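Long-range contact in esterase A (PDB 5GKV), which probably hydrolyses ester substrates as a serine hydrolase of the beta-lactamase and penicillin-binding protein family: residues Asn34-Ala46 against Asp56-Phe70. Sequence-based numbering, arbitrary orientation.
Sequences NFADGGELGARFA and DLMGGFADRKRQVPF
One face of the R44 guanidinium carries M58 SD, 4.0 Å above its plane and displaced toward the rim, while the D56 carboxylate meets its edge. The F70 ring lays one face over the backbone of G42 and A43, with A43 N 3.7 Å above the ring centre. The F35 ring has E40 CG over the centre of one face and meets the G59-G60 main chain obliquely, CE1 lying 3.3 Å from G59 C; both residues are glycines and put no side chain in its way. The E40 carboxylate beyond it bonds Y360 OH and R374. L41 CD1 covers one face of the R66 guanidinium, whose NH2 donates in plane to a lone pair of E40 O at 2.9 Å, and R66 CB sits over the centre of the F61 ring.

The R44 and D56 planes are only 20° apart, which fits a side-on, two-pronged salt bridge: R44 NE reaches D56 OD1 at 2.7 Å, R44 NH2 reaches D56 OD2 at 2.8 Å, and both oxygens use syn lone pairs. A chi1 of -168° turns CG away from the backbone N, and the extended chain runs beside M58; R44 NH1 donates to P72 O, a third bond that helps hold the guanidinium in its orientation.

These side chains decorate a beta hairpin, strands 42-49 and 52-60, in the antiparallel sheet of the beta-lactamase/penicillin-binding-protein fold; strand 356-362 pairs with the other side of 42-49. Reciprocal N-H to O bonds join A43 with G59 and F45 with L57, and the axes of 42-46 and 56-60 approach to 4.7 Å at 171°. L41 O accepts F61 N from above its carbonyl plane, and a water linking L41 O to R66 NH1 sits at the edge of the F35 ring.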
ATOM      1  N   ASN A  34     -18.725  12.239   5.930  1.00 20.84           N
ATOM      2  CA  ASN A  34     -17.300  12.305   6.290  1.00 20.62           C
ATOM      3  C   ASN A  34     -16.786  13.744   6.274  1.00 19.91           C
ATOM      4  O   ASN A  34     -15.901  14.095   7.060  1.00 18.36           O
ATOM      5  CB  ASN A  34     -16.427  11.458   5.340  1.00 18.52           C
ATOM      6  CG  ASN A  34     -16.506   9.963   5.618  1.00 20.23           C
ATOM      7  OD1 ASN A  34     -16.996   9.535   6.662  1.00 20.51           O
ATOM      8  ND2 ASN A  34     -16.037   9.159   4.666  1.00 15.13           N
ATOM      9  N   PHE A  35     -17.306  14.580   5.373  1.00 17.91           N
ATOM     10  CA  PHE A  35     -16.882  15.974   5.322  1.00 19.91           C
ATOM     11  C   PHE A  35     -17.532  16.837   6.404  1.00 23.97           C
ATOM     12  O   PHE A  35     -17.038  17.939   6.677  1.00 18.24           O
ATOM     13  CB  PHE A  35     -17.173  16.558   3.936  1.00 18.70           C
ATOM     14  CG  PHE A  35     -16.249  16.035   2.868  1.00 19.03           C
ATOM     15  CD1 PHE A  35     -15.096  16.735   2.530  1.00 18.79           C
ATOM     16  CD2 PHE A  35     -16.518  14.827   2.226  1.00 15.22           C
ATOM     17  CE1 PHE A  35     -14.224  16.262   1.555  1.00 17.36           C
ATOM     18  CE2 PHE A  35     -15.645  14.325   1.258  1.00 17.88           C
ATOM     19  CZ  PHE A  35     -14.490  15.051   0.911  1.00 16.83           C
ATOM     20  N   ALA A  36     -18.598  16.355   7.047  1.00 26.17           N
ATOM     21  CA  ALA A  36     -19.259  17.144   8.085  1.00 28.45           C
ATOM     22  C   ALA A  36     -18.366  17.304   9.311  1.00 37.20           C
ATOM     23  O   ALA A  36     -17.554  16.430   9.642  1.00 32.09           O
ATOM     24  CB  ALA A  36     -20.581  16.499   8.497  1.00 30.66           C
ATOM     25  N   ASP A  37     -18.519  18.447   9.985  1.00 38.49           N
ATOM     26  CA  ASP A  37     -17.802  18.726  11.236  1.00 42.02           C
ATOM     27  C   ASP A  37     -16.288  18.605  11.054  1.00 38.38           C
ATOM     28  O   ASP A  37     -15.573  18.086  11.915  1.00 33.67           O
ATOM     29  CB  ASP A  37     -18.298  17.816  12.369  1.00 46.38           C
ATOM     30  CG  ASP A  37     -19.820  17.777  12.456  1.00 49.66           C
ATOM     31  OD1 ASP A  37     -20.399  16.665  12.403  1.00 51.80           O
ATOM     32  OD2 ASP A  37     -20.430  18.867  12.531  1.00 41.69           O
ATOM     33  N   GLY A  38     -15.804  19.070   9.905  1.00 38.76           N
ATOM     34  CA  GLY A  38     -14.374  19.107   9.637  1.00 32.96           C
ATOM     35  C   GLY A  38     -13.675  17.764   9.629  1.00 28.79           C
ATOM     36  O   GLY A  38     -12.526  17.674  10.074  1.00 24.22           O
ATOM     37  N   GLY A  39     -14.326  16.721   9.112  1.00 25.17           N
ATOM     38  CA  GLY A  39     -13.668  15.422   9.099  1.00 23.46           C
ATOM     39  C   GLY A  39     -12.640  15.225   7.999  1.00 22.95           C
ATOM     40  O   GLY A  39     -11.880  14.242   8.033  1.00 20.61           O
ATOM     41  N   GLU A  40     -12.585  16.144   7.036  1.00 17.85           N
ATOM     42  CA  GLU A  40     -11.766  15.977   5.845  1.00 13.99           C
ATOM     43  C   GLU A  40     -11.060  17.277   5.508  1.00 16.69           C
ATOM     44  O   GLU A  40     -11.440  18.360   5.976  1.00 18.02           O
ATOM     45  CB  GLU A  40     -12.619  15.564   4.626  1.00 17.11           C
ATOM     46  CG  GLU A  40     -13.314  14.210   4.759  1.00 17.42           C
ATOM     47  CD  GLU A  40     -12.380  13.017   4.506  1.00 17.75           C
ATOM     48  OE1 GLU A  40     -11.146  13.128   4.704  1.00 17.47           O
ATOM     49  OE2 GLU A  40     -12.898  11.952   4.099  1.00 17.85           O
ATOM     50  N   LEU A  41     -10.044  17.153   4.649  1.00 14.95           N
ATOM     51  CA  LEU A  41      -9.591  18.273   3.826  1.00 13.72           C
ATOM     52  C   LEU A  41     -10.107  18.033   2.409  1.00 12.68           C
ATOM     53  O   LEU A  41     -11.083  18.656   1.991  1.00 14.54           O
ATOM     54  CB  LEU A  41      -8.069  18.415   3.863  1.00 14.09           C
ATOM     55  CG  LEU A  41      -7.457  19.533   3.011  1.00 14.22           C
ATOM     56  CD1 LEU A  41      -8.084  20.897   3.395  1.00 14.22           C
ATOM     57  CD2 LEU A  41      -5.937  19.574   3.177  1.00 16.24           C
ATOM     58  N   GLY A  42      -9.496  17.096   1.684  1.00 13.37           N
ATOM     59  CA  GLY A  42     -10.059  16.617   0.436  1.00 12.53           C
ATOM     60  C   GLY A  42      -9.958  15.105   0.363  1.00 13.73           C
ATOM     61  O   GLY A  42      -9.130  14.478   1.043  1.00 12.94           O
ATOM     62  N   ALA A  43     -10.819  14.513  -0.471  1.00 13.95           N
ATOM     63  CA  ALA A  43     -10.835  13.059  -0.558  1.00 13.50           C
ATOM     64  C   ALA A  43     -11.503  12.609  -1.851  1.00 13.83           C
ATOM     65  O   ALA A  43     -12.314  13.328  -2.450  1.00 13.20           O
ATOM     66  CB  ALA A  43     -11.555  12.435   0.649  1.00 11.69           C
ATOM     67  N   ARG A  44     -11.173  11.390  -2.247  1.00 12.54           N
ATOM     68  CA  ARG A  44     -11.823  10.748  -3.380  1.00 13.97           C
ATOM     69  C   ARG A  44     -12.033   9.281  -3.034  1.00 15.60           C
ATOM     70  O   ARG A  44     -11.150   8.633  -2.447  1.00 14.21           O
ATOM     71  CB  ARG A  44     -10.980  10.906  -4.658  1.00 13.18           C
ATOM     72  CG  ARG A  44     -11.700  10.518  -5.951  1.00 13.77           C
ATOM     73  CD  ARG A  44     -10.819  10.828  -7.152  1.00 11.56           C
ATOM     74  NE  ARG A  44     -11.500  10.662  -8.437  1.00 13.40           N
ATOM     75  CZ  ARG A  44     -10.898  10.910  -9.602  1.00 17.60           C
ATOM     76  NH1 ARG A  44      -9.622  11.303  -9.617  1.00 13.71           N
ATOM     77  NH2 ARG A  44     -11.547  10.750 -10.733  1.00 13.38           N
ATOM     78  N   PHE A  45     -13.219   8.768  -3.355  1.00 13.96           N
ATOM     79  CA  PHE A  45     -13.547   7.373  -3.084  1.00 13.80           C
ATOM     80  C   PHE A  45     -14.055   6.761  -4.373  1.00 14.85           C
ATOM     81  O   PHE A  45     -14.966   7.307  -5.002  1.00 13.57           O
ATOM     82  CB  PHE A  45     -14.612   7.206  -1.997  1.00 12.32           C
ATOM     83  CG  PHE A  45     -14.993   5.761  -1.742  1.00 11.39           C
ATOM     84  CD1 PHE A  45     -14.131   4.912  -1.055  1.00 12.82           C
ATOM     85  CD2 PHE A  45     -16.220   5.256  -2.175  1.00 14.49           C
ATOM     86  CE1 PHE A  45     -14.472   3.569  -0.818  1.00 13.28           C
ATOM     87  CE2 PHE A  45     -16.577   3.921  -1.937  1.00 14.28           C
ATOM     88  CZ  PHE A  45     -15.705   3.077  -1.255  1.00 12.16           C
ATOM     89  N   ALA A  46     -13.491   5.621  -4.738  1.00 13.03           N
ATOM     90  CA  ALA A  46     -13.867   4.931  -5.960  1.00 13.65           C
ATOM     91  C   ALA A  46     -14.197   3.486  -5.635  1.00 16.38           C
ATOM     92  O   ALA A  46     -13.505   2.851  -4.833  1.00 16.94           O
ATOM     93  CB  ALA A  46     -12.746   5.005  -7.014  1.00 12.59           C
ATOM     94  N   ASP A  56     -17.357   7.118  -8.155  1.00 17.13           N
ATOM     95  CA  ASP A  56     -16.124   7.903  -8.122  1.00 14.26           C
ATOM     96  C   ASP A  56     -16.514   9.291  -7.627  1.00 15.22           C
ATOM     97  O   ASP A  56     -16.970  10.126  -8.415  1.00 15.92           O
ATOM     98  CB  ASP A  56     -15.470   7.930  -9.501  1.00 16.84           C
ATOM     99  CG  ASP A  56     -14.257   8.841  -9.564  1.00 19.73           C
ATOM    100  OD1 ASP A  56     -13.663   9.129  -8.504  1.00 15.73           O
ATOM    101  OD2 ASP A  56     -13.897   9.273 -10.692  1.00 19.35           O
ATOM    102  N   LEU A  57     -16.375   9.519  -6.324  1.00 14.19           N
ATOM    103  CA  LEU A  57     -16.819  10.756  -5.694  1.00 13.59           C
ATOM    104  C   LEU A  57     -15.632  11.559  -5.186  1.00 14.55           C
ATOM    105  O   LEU A  57     -14.687  10.992  -4.629  1.00 14.54           O
ATOM    106  CB  LEU A  57     -17.761  10.475  -4.526  1.00 14.74           C
ATOM    107  CG  LEU A  57     -19.116   9.880  -4.890  1.00 18.30           C
ATOM    108  CD1 LEU A  57     -19.827   9.534  -3.606  1.00 19.61           C
ATOM    109  CD2 LEU A  57     -19.927  10.867  -5.724  1.00 18.80           C
ATOM    110  N   MET A  58     -15.724  12.882  -5.340  1.00 14.23           N
ATOM    111  CA  MET A  58     -14.694  13.838  -4.947  1.00 13.09           C
ATOM    112  C   MET A  58     -15.295  14.872  -4.009  1.00 14.46           C
ATOM    113  O   MET A  58     -16.440  15.284  -4.192  1.00 14.62           O
ATOM    114  CB  MET A  58     -14.122  14.551  -6.178  1.00 15.03           C
ATOM    115  CG  MET A  58     -13.271  13.651  -7.087  1.00 13.54           C
ATOM    116  SD  MET A  58     -13.065  14.406  -8.715  1.00 16.79           S
ATOM    117  CE  MET A  58     -14.728  14.154  -9.372  1.00 16.71           C
ATOM    118  N   GLY A  59     -14.523  15.321  -3.016  1.00 16.04           N
ATOM    119  CA  GLY A  59     -14.998  16.397  -2.167  1.00 14.10           C
ATOM    120  C   GLY A  59     -13.852  17.199  -1.595  1.00 15.42           C
ATOM    121  O   GLY A  59     -12.715  16.715  -1.507  1.00 14.28           O
ATOM    122  N   GLY A  60     -14.156  18.455  -1.237  1.00 11.01           N
ATOM    123  CA  GLY A  60     -13.179  19.253  -0.503  1.00 14.46           C
ATOM    124  C   GLY A  60     -12.010  19.739  -1.356  1.00 14.20           C
ATOM    125  O   GLY A  60     -12.149  20.024  -2.554  1.00 14.10           O
ATOM    126  N   PHE A  61     -10.827  19.815  -0.727  1.00 13.30           N
ATOM    127  CA  PHE A  61      -9.737  20.644  -1.237  1.00 14.54           C
ATOM    128  C   PHE A  61      -8.415  19.900  -1.309  1.00 13.67           C
ATOM    129  O   PHE A  61      -8.100  19.057  -0.463  1.00 13.47           O
ATOM    130  CB  PHE A  61      -9.581  21.902  -0.367  1.00 13.90           C
ATOM    131  CG  PHE A  61     -10.863  22.654  -0.235  1.00 13.89           C
ATOM    132  CD1 PHE A  61     -11.742  22.387   0.822  1.00 17.00           C
ATOM    133  CD2 PHE A  61     -11.244  23.554  -1.216  1.00 18.64           C
ATOM    134  CE1 PHE A  61     -12.964  23.058   0.914  1.00 21.39           C
ATOM    135  CE2 PHE A  61     -12.472  24.235  -1.120  1.00 19.04           C
ATOM    136  CZ  PHE A  61     -13.322  23.971  -0.056  1.00 22.16           C
ATOM    137  N   ALA A  62      -7.637  20.246  -2.342  1.00 13.24           N
ATOM    138  CA  ALA A  62      -6.306  19.680  -2.521  1.00 14.95           C
ATOM    139  C   ALA A  62      -5.275  20.386  -1.655  1.00 16.07           C
ATOM    140  O   ALA A  62      -4.265  19.785  -1.293  1.00 14.99           O
ATOM    141  CB  ALA A  62      -5.895  19.780  -3.995  1.00 15.59           C
ATOM    142  N   ASP A  63      -5.527  21.645  -1.290  1.00 19.57           N
ATOM    143  CA  ASP A  63      -4.539  22.490  -0.628  1.00 17.62           C
ATOM    144  C   ASP A  63      -4.959  22.832   0.804  1.00 18.81           C
ATOM    145  O   ASP A  63      -6.152  22.890   1.125  1.00 17.75           O
ATOM    146  CB  ASP A  63      -4.325  23.788  -1.422  1.00 20.52           C
ATOM    147  CG  ASP A  63      -5.575  24.669  -1.465  1.00 18.79           C
ATOM    148  OD1 ASP A  63      -6.700  24.137  -1.654  1.00 18.00           O
ATOM    149  OD2 ASP A  63      -5.437  25.902  -1.308  1.00 18.50           O
ATOM    150  N   ARG A  64      -3.960  23.063   1.671  1.00 18.79           N
ATOM    151  CA  ARG A  64      -4.265  23.401   3.062  1.00 17.27           C
ATOM    152  C   ARG A  64      -5.020  24.723   3.178  1.00 16.64           C
ATOM    153  O   ARG A  64      -5.776  24.908   4.132  1.00 19.23           O
ATOM    154  CB  ARG A  64      -2.989  23.439   3.913  1.00 20.79           C
ATOM    155  CG  ARG A  64      -2.521  22.039   4.387  1.00 26.65           C
ATOM    156  CD  ARG A  64      -1.215  22.103   5.199  1.00 26.83           C
ATOM    157  NE  ARG A  64      -0.138  22.724   4.431  1.00 29.01           N
ATOM    158  CZ  ARG A  64       0.785  22.041   3.758  1.00 31.96           C
ATOM    159  NH1 ARG A  64       0.759  20.713   3.760  1.00 31.45           N
ATOM    160  NH2 ARG A  64       1.736  22.677   3.086  1.00 35.69           N
ATOM    161  N   LYS A  65      -4.851  25.638   2.219  1.00 17.49           N
ATOM    162  CA  LYS A  65      -5.571  26.913   2.233  1.00 20.31           C
ATOM    163  C   LYS A  65      -7.035  26.794   1.818  1.00 16.83           C
ATOM    164  O   LYS A  65      -7.776  27.779   1.937  1.00 17.26           O
ATOM    165  CB  LYS A  65      -4.878  27.930   1.319  1.00 16.38           C
ATOM    166  CG  LYS A  65      -3.556  28.463   1.843  1.00 21.29           C
ATOM    167  CD  LYS A  65      -3.067  29.623   0.985  1.00 24.45           C
ATOM    168  CE  LYS A  65      -1.565  29.596   0.777  1.00 40.84           C
ATOM    169  NZ  LYS A  65      -1.157  30.697  -0.156  1.00 46.62           N
ATOM    170  N   ARG A  66      -7.467  25.621   1.352  1.00 17.18           N
ATOM    171  CA  ARG A  66      -8.849  25.395   0.903  1.00 16.04           C
ATOM    172  C   ARG A  66      -9.240  26.342  -0.231  1.00 18.95           C
ATOM    173  O   ARG A  66     -10.379  26.809  -0.299  1.00 18.79           O
ATOM    174  CB  ARG A  66      -9.851  25.510   2.061  1.00 17.41           C
ATOM    175  CG  ARG A  66      -9.697  24.418   3.107  1.00 14.36           C
ATOM    176  CD  ARG A  66     -10.735  24.519   4.238  1.00 18.99           C
ATOM    177  NE  ARG A  66     -10.484  23.371   5.089  1.00 15.28           N
ATOM    178  CZ  ARG A  66     -11.187  22.245   5.059  1.00 17.55           C
ATOM    179  NH1 ARG A  66     -12.252  22.135   4.282  1.00 19.75           N
ATOM    180  NH2 ARG A  66     -10.822  21.233   5.828  1.00 14.04           N
ATOM    181  N   GLN A  67      -8.295  26.630  -1.120  1.00 17.71           N
ATOM    182  CA  GLN A  67      -8.553  27.438  -2.307  1.00 14.30           C
ATOM    183  C   GLN A  67      -8.558  26.638  -3.602  1.00 19.53           C
ATOM    184  O   GLN A  67      -8.850  27.212  -4.655  1.00 18.21           O
ATOM    185  CB  GLN A  67      -7.503  28.556  -2.427  1.00 19.42           C
ATOM    186  CG  GLN A  67      -7.532  29.543  -1.236  1.00 21.05           C
ATOM    187  CD  GLN A  67      -6.304  30.442  -1.156  1.00 24.05           C
ATOM    188  OE1 GLN A  67      -5.370  30.293  -1.936  1.00 24.81           O
ATOM    189  NE2 GLN A  67      -6.307  31.389  -0.206  1.00 16.24           N
ATOM    190  N   VAL A  68      -8.213  25.354  -3.566  1.00 16.82           N
ATOM    191  CA  VAL A  68      -8.061  24.539  -4.775  1.00 17.48           C
ATOM    192  C   VAL A  68      -8.877  23.266  -4.592  1.00 18.10           C
ATOM    193  O   VAL A  68      -8.687  22.569  -3.589  1.00 15.93           O
ATOM    194  CB  VAL A  68      -6.591  24.176  -5.045  1.00 19.81           C
ATOM    195  CG1 VAL A  68      -6.477  23.238  -6.277  1.00 17.95           C
ATOM    196  CG2 VAL A  68      -5.724  25.423  -5.194  1.00 22.24           C
ATOM    197  N   PRO A  69      -9.770  22.908  -5.506  1.00 18.26           N
ATOM    198  CA  PRO A  69     -10.584  21.704  -5.287  1.00 15.29           C
ATOM    199  C   PRO A  69      -9.767  20.425  -5.426  1.00 15.06           C
ATOM    200  O   PRO A  69      -8.847  20.330  -6.247  1.00 15.78           O
ATOM    201  CB  PRO A  69     -11.668  21.799  -6.371  1.00 16.84           C
ATOM    202  CG  PRO A  69     -11.117  22.742  -7.388  1.00 22.46           C
ATOM    203  CD  PRO A  69     -10.249  23.706  -6.653  1.00 19.40           C
ATOM    204  N   PHE A  70     -10.117  19.435  -4.601  1.00 11.91           N
ATOM    205  CA  PHE A  70      -9.613  18.069  -4.764  1.00 13.65           C
ATOM    206  C   PHE A  70     -10.332  17.453  -5.958  1.00 15.60           C
ATOM    207  O   PHE A  70     -11.516  17.116  -5.864  1.00 15.81           O
ATOM    208  CB  PHE A  70      -9.865  17.273  -3.487  1.00 14.44           C
ATOM    209  CG  PHE A  70      -9.015  16.034  -3.345  1.00 12.81           C
ATOM    210  CD1 PHE A  70      -9.342  14.865  -4.045  1.00 14.25           C
ATOM    211  CD2 PHE A  70      -7.906  16.024  -2.503  1.00 13.39           C
ATOM    212  CE1 PHE A  70      -8.597  13.722  -3.891  1.00 14.00           C
ATOM    213  CE2 PHE A  70      -7.139  14.873  -2.348  1.00 13.92           C
ATOM    214  CZ  PHE A  70      -7.467  13.727  -3.048  1.00 15.20           C
TER
HETATM  215  O   HOH W   1     -13.202  19.560   3.574  1.00 17.29           O